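PDB 5AMV: pectate lyase from Bacillus subtilis, which cleaves polygalacturonate by calcium-dependent elimination, leaving oligosaccharides with an unsaturated residue at their non-reducing ends. Local coordinates for residues 161-166 and 220-225; 236-241 and 267-272. One frame throughout, in Å; residues are numbered along the deposited sequence.

Interaction 1 (161-166 and 220-225); sequences DAYDYF and QHHDGQ. With CA (calcium ion), chain C; ACT (acetate ion), chain D.
Tyr163 and His221 lie ring on ring where two loops of the parallel beta-helix meet, one following strand 158-160 and the other leading into strand 226-229. Their planes are 9° apart in an offset stack with centroids separated by 4.2 Å, and the two side chains run side by side in the same direction. His221 can be followed outward from its backbone. Its CB sits over the face of the tyrosine ring, 3.7 Å from the centroid, as a CH-pi contact. CG then lies above CZ, and beyond it the imidazole slides past the rim. ND1, still over the tyrosine at CZ, donates in the imidazole plane to Asp164 O at 2.8 Å, the bond nearly straight. CD2, CE1 and NE2 gather under the phenol oxygen, with Tyr163 OH 3.2 Å from His221 NE2, and CE1 also nears acetate OXT. CG is anti to the carbonyl carbon (chi1 -64°), which carries the ring to Asp164, and His221 O in turn receives Asp164 N. The ND1 bond, together with the stack on Tyr163, holds the imidazole's rotation. Asp164 OD1 accepts Phe166 N, two residues on, in an Asx turn.

His222, unlike its neighbour, bonds a carboxylate. Its NE2 gives a 2.7 Å bond to Asp161 OD1, met on the anti side and somewhat out of the carboxylate plane, while ND1 is hydrogen-bonded to Asp208. Two acids would probably bias this buried imidazole toward protonation, although Arg206, salt-bridged to Asp161 OD2, already offsets one. The edge of Tyr163 is directed at its face, completing an aromatic cluster. The next residue, Asp223, joins Asp184 and Asp227 around the calcium ion. At the far rim of the cluster, Tyr163 OH donates to acetate OXT at 2.6 Å.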
# COMPACT_ATOMS: atom_id res chain seq x y z
N ASP A 161 2.27 9.45 -5.68
CA ASP A 161 3.20 10.32 -4.96
C ASP A 161 2.64 10.84 -3.64
O ASP A 161 2.38 12.04 -3.48
CB ASP A 161 3.62 11.48 -5.91
CG ASP A 161 4.85 12.24 -5.41
OD1 ASP A 161 5.50 11.79 -4.47
OD2 ASP A 161 5.13 13.30 -5.97
N ALA A 162 2.41 9.90 -2.70
CA ALA A 162 2.03 10.28 -1.35
C ALA A 162 3.33 10.71 -0.61
O ALA A 162 4.09 9.87 -0.07
CB ALA A 162 1.26 9.10 -0.65
N TYR A 163 3.64 12.00 -0.70
CA TYR A 163 4.98 12.53 -0.45
C TYR A 163 4.99 13.29 0.87
O TYR A 163 4.13 14.16 1.10
CB TYR A 163 5.32 13.53 -1.57
CG TYR A 163 6.73 14.09 -1.60
CD1 TYR A 163 7.10 15.19 -0.80
CD2 TYR A 163 7.73 13.49 -2.40
CE1 TYR A 163 8.35 15.73 -0.89
CE2 TYR A 163 9.02 14.03 -2.49
CZ TYR A 163 9.34 15.13 -1.69
OH TYR A 163 10.62 15.67 -1.73
N ASP A 164 5.97 12.98 1.71
CA ASP A 164 6.07 13.65 3.02
C ASP A 164 7.25 14.60 2.96
O ASP A 164 8.41 14.17 2.76
CB ASP A 164 6.29 12.53 4.08
CG ASP A 164 6.32 13.01 5.51
OD1 ASP A 164 6.53 14.20 5.80
OD2 ASP A 164 6.13 12.12 6.38
N TYR A 165 7.00 15.89 3.18
CA TYR A 165 8.08 16.87 3.18
C TYR A 165 8.98 16.78 4.43
O TYR A 165 10.04 17.39 4.45
CB TYR A 165 7.55 18.29 3.09
CG TYR A 165 7.04 18.66 1.72
CD1 TYR A 165 7.94 18.79 0.65
CD2 TYR A 165 5.67 18.85 1.51
CE1 TYR A 165 7.46 19.12 -0.63
CE2 TYR A 165 5.19 19.17 0.25
CZ TYR A 165 6.10 19.28 -0.79
OH TYR A 165 5.60 19.58 -2.04
N PHE A 166 8.57 16.04 5.46
CA PHE A 166 9.28 16.13 6.78
C PHE A 166 9.53 14.73 7.37
O PHE A 166 9.10 14.45 8.48
CB PHE A 166 8.47 16.99 7.77
CG PHE A 166 8.05 18.31 7.18
CD1 PHE A 166 9.01 19.36 7.01
CD2 PHE A 166 6.75 18.49 6.76
CE1 PHE A 166 8.61 20.57 6.39
CE2 PHE A 166 6.35 19.72 6.16
CZ PHE A 166 7.30 20.75 5.95
N GLN A 220 14.01 9.46 2.79
CA GLN A 220 12.83 8.83 2.19
C GLN A 220 11.56 9.65 2.37
O GLN A 220 11.12 9.86 3.49
CB GLN A 220 12.66 7.42 2.74
CG GLN A 220 11.45 6.68 2.17
CD GLN A 220 11.51 6.50 0.64
OE1 GLN A 220 10.87 7.20 -0.12
NE2 GLN A 220 12.31 5.54 0.21
N HIS A 221 10.96 10.07 1.25
CA HIS A 221 9.72 10.87 1.27
C HIS A 221 8.45 10.05 1.12
O HIS A 221 7.34 10.58 1.29
CB HIS A 221 9.75 11.91 0.14
CG HIS A 221 10.83 12.92 0.28
ND1 HIS A 221 10.74 13.97 1.17
CD2 HIS A 221 12.03 13.06 -0.34
CE1 HIS A 221 11.84 14.70 1.11
NE2 HIS A 221 12.65 14.17 0.20
N HIS A 222 8.59 8.79 0.70
CA HIS A 222 7.42 7.91 0.59
C HIS A 222 7.44 6.80 1.60
O HIS A 222 8.51 6.40 2.07
CB HIS A 222 7.43 7.24 -0.79
CG HIS A 222 7.37 8.22 -1.91
ND1 HIS A 222 8.42 8.40 -2.78
CD2 HIS A 222 6.41 9.09 -2.28
CE1 HIS A 222 8.10 9.34 -3.66
NE2 HIS A 222 6.88 9.76 -3.39
N ASP A 223 6.27 6.23 1.87
CA ASP A 223 6.14 5.03 2.67
C ASP A 223 5.54 3.90 1.80
O ASP A 223 6.09 3.53 0.78
CB ASP A 223 5.27 5.34 3.89
CG ASP A 223 5.54 4.41 5.07
OD1 ASP A 223 6.72 4.17 5.38
OD2 ASP A 223 4.57 3.92 5.68
N GLY A 224 4.40 3.39 2.23
CA GLY A 224 3.70 2.30 1.48
C GLY A 224 2.74 2.74 0.38
O GLY A 224 2.53 3.93 0.16
N GLN A 225 2.21 1.75 -0.35
CA GLN A 225 1.21 1.95 -1.39
C GLN A 225 -0.14 1.52 -0.82
O GLN A 225 -1.04 2.34 -0.70
CB GLN A 225 1.59 1.16 -2.65
CG GLN A 225 2.94 1.66 -3.14
CD GLN A 225 3.32 1.02 -4.45
OE1 GLN A 225 3.58 -0.15 -4.53
NE2 GLN A 225 3.32 1.84 -5.51
CA CA C . 2.47 2.75 5.89
C ACT D . 11.49 18.84 -1.09
O ACT D . 10.99 19.05 -2.23
OXT ACT D . 11.02 17.87 -0.41
CH3 ACT D . 12.56 19.74 -0.56
O HOH W 1 4.02 1.32 6.92
O HOH W 2 1.05 1.67 7.38
O HOH W 3 2.28 4.76 7.09

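Interaction 2 (236-241 and 267-272); sequences TMSYNY and TLHHNR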
# COMPACT_ATOMS: atom_id res chain seq x y z
N THR A 236 -9.70 -7.87 -0.00
CA THR A 236 -9.26 -8.39 -1.28
C THR A 236 -8.63 -7.25 -2.05
O THR A 236 -9.25 -6.20 -2.17
CB THR A 236 -10.44 -8.97 -2.07
OG1 THR A 236 -10.94 -10.11 -1.36
CG2 THR A 236 -10.02 -9.41 -3.49
N MET A 237 -7.41 -7.45 -2.60
CA MET A 237 -6.82 -6.44 -3.50
C MET A 237 -6.55 -7.18 -4.82
O MET A 237 -5.74 -8.12 -4.86
CB MET A 237 -5.52 -5.88 -2.94
CG MET A 237 -5.63 -5.38 -1.49
SD MET A 237 -4.11 -4.47 -1.11
CE MET A 237 -4.40 -4.28 0.66
N SER A 238 -7.25 -6.75 -5.88
CA SER A 238 -7.22 -7.47 -7.15
C SER A 238 -6.97 -6.52 -8.30
O SER A 238 -7.43 -5.38 -8.28
CB SER A 238 -8.53 -8.25 -7.37
OG SER A 238 -9.69 -7.40 -7.31
N TYR A 239 -6.25 -7.00 -9.31
CA TYR A 239 -6.07 -6.26 -10.58
C TYR A 239 -5.52 -4.85 -10.38
O TYR A 239 -5.86 -3.93 -11.16
CB TYR A 239 -7.39 -6.24 -11.38
CG TYR A 239 -7.78 -7.62 -11.91
CD1 TYR A 239 -7.15 -8.13 -13.05
CD2 TYR A 239 -8.72 -8.41 -11.24
CE1 TYR A 239 -7.47 -9.40 -13.54
CE2 TYR A 239 -9.04 -9.67 -11.72
CZ TYR A 239 -8.41 -10.16 -12.85
OH TYR A 239 -8.71 -11.42 -13.33
N ASN A 240 -4.65 -4.67 -9.37
CA ASN A 240 -4.02 -3.38 -9.24
C ASN A 240 -2.67 -3.33 -9.89
O ASN A 240 -2.05 -4.39 -10.09
CB ASN A 240 -3.91 -2.97 -7.77
CG ASN A 240 -5.24 -2.98 -7.06
OD1 ASN A 240 -6.11 -2.13 -7.31
ND2 ASN A 240 -5.42 -3.95 -6.17
N TYR A 241 -2.19 -2.12 -10.21
CA TYR A 241 -0.90 -1.96 -10.88
C TYR A 241 0.01 -1.09 -10.01
O TYR A 241 -0.19 0.14 -9.91
CB TYR A 241 -1.08 -1.35 -12.28
CG TYR A 241 0.18 -1.18 -13.13
CD1 TYR A 241 1.40 -1.83 -12.81
CD2 TYR A 241 0.13 -0.40 -14.29
CE1 TYR A 241 2.52 -1.67 -13.59
CE2 TYR A 241 1.26 -0.24 -15.08
CZ TYR A 241 2.44 -0.90 -14.73
OH TYR A 241 3.56 -0.74 -15.50
N THR A 267 -6.49 -11.28 0.54
CA THR A 267 -6.24 -11.97 -0.72
C THR A 267 -5.69 -10.99 -1.73
O THR A 267 -6.29 -9.96 -1.99
CB THR A 267 -7.54 -12.59 -1.27
OG1 THR A 267 -8.05 -13.52 -0.31
CG2 THR A 267 -7.35 -13.32 -2.61
N LEU A 268 -4.53 -11.33 -2.30
CA LEU A 268 -3.96 -10.53 -3.38
C LEU A 268 -3.98 -11.34 -4.65
O LEU A 268 -3.30 -12.37 -4.73
CB LEU A 268 -2.48 -10.17 -3.10
CG LEU A 268 -2.22 -9.45 -1.76
CD1 LEU A 268 -0.76 -9.09 -1.68
CD2 LEU A 268 -3.03 -8.16 -1.64
N HIS A 269 -4.73 -10.88 -5.65
CA HIS A 269 -4.64 -11.59 -6.93
C HIS A 269 -4.68 -10.71 -8.15
O HIS A 269 -5.27 -9.65 -8.14
CB HIS A 269 -5.69 -12.74 -6.98
CG HIS A 269 -7.12 -12.29 -7.19
ND1 HIS A 269 -7.65 -12.06 -8.44
CD2 HIS A 269 -8.12 -12.05 -6.29
CE1 HIS A 269 -8.92 -11.69 -8.31
NE2 HIS A 269 -9.23 -11.67 -7.02
N HIS A 270 -4.05 -11.20 -9.23
CA HIS A 270 -3.94 -10.50 -10.51
C HIS A 270 -3.39 -9.08 -10.40
O HIS A 270 -3.70 -8.21 -11.26
CB HIS A 270 -5.29 -10.52 -11.23
CG HIS A 270 -5.72 -11.89 -11.66
ND1 HIS A 270 -6.55 -12.68 -10.89
CD2 HIS A 270 -5.45 -12.60 -12.78
CE1 HIS A 270 -6.77 -13.83 -11.52
NE2 HIS A 270 -6.09 -13.81 -12.66
N ASN A 271 -2.59 -8.85 -9.37
CA ASN A 271 -1.86 -7.60 -9.33
C ASN A 271 -0.56 -7.61 -10.10
O ASN A 271 0.10 -8.65 -10.25
CB ASN A 271 -1.58 -7.21 -7.89
CG ASN A 271 -2.84 -7.12 -7.08
OD1 ASN A 271 -3.65 -6.19 -7.25
ND2 ASN A 271 -3.03 -8.09 -6.17
N ARG A 272 -0.19 -6.43 -10.61
CA ARG A 272 1.06 -6.24 -11.33
C ARG A 272 2.01 -5.39 -10.50
O ARG A 272 1.57 -4.36 -9.99
CB ARG A 272 0.76 -5.55 -12.66
CG ARG A 272 1.99 -5.36 -13.55
CD ARG A 272 1.55 -4.71 -14.89
NE ARG A 272 2.71 -4.59 -15.77
CZ ARG A 272 2.72 -3.89 -16.90
NH1 ARG A 272 1.62 -3.24 -17.28
NH2 ARG A 272 3.80 -3.86 -17.65
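Met237 O is gripped by two donors from the neighbouring strand, His269 N and Asn271 ND2, each 3.0 Å away; the amide comes from above the carbonyl plane. Asn271 works with both ends, since its OD1 accepts Asn240 N at 2.8 Å and, weakly, Asn240 ND2. The two asparagine side chains run alongside one another with amide planes 7° apart, and Asn240 passes the pattern on to Ile196 O and Cys199 N. Between these parallel strand pieces the chain turns at Tyr239 and His270, both with positive phi. His270 CB sits over the centre of the Tyr239 ring, 3.4 Å from its centroid, while its imidazole, bonded to Asp380, reaches out beneath the phenol oxygen. Replacing Tyr239 by an alanine would remove the ring that lies over His270 CB and would probably open a gap above that CB, with the imidazole still tethered by His269 and Asp380. Farther on, the extended Arg272 lays its guanidinium flat on Tyr241, planes 3° apart, NE forming a salt bridge with Glu296. Matched residues stacked on successive coils, with an asparagine ladder at the turn, are characteristic of the parallel beta-helix of pectate lyases.

Both contacts are largely buried and lie on opposite sides of the chain's centre, their own centres 22 Å apart, yet they use the beta-helix differently. Interaction 2 joins adjacent coils in register: strands 235-245 and 266-274 run parallel, and like side chains repeat from one coil to the next, asparagine on asparagine and threonine beside threonine. Interaction 1 has no such repetition. It ties two irregular loops by histidine-to-carbonyl and histidine-to-carboxylate bonds, burying about half as much surface, and one of those loops carries a calcium ligand. A tyrosine stacks on histidine in interaction 1, whereas in interaction 2 the true stack is a guanidinium on Tyr241, and the tyrosine-histidine pair meets mainly through a CB.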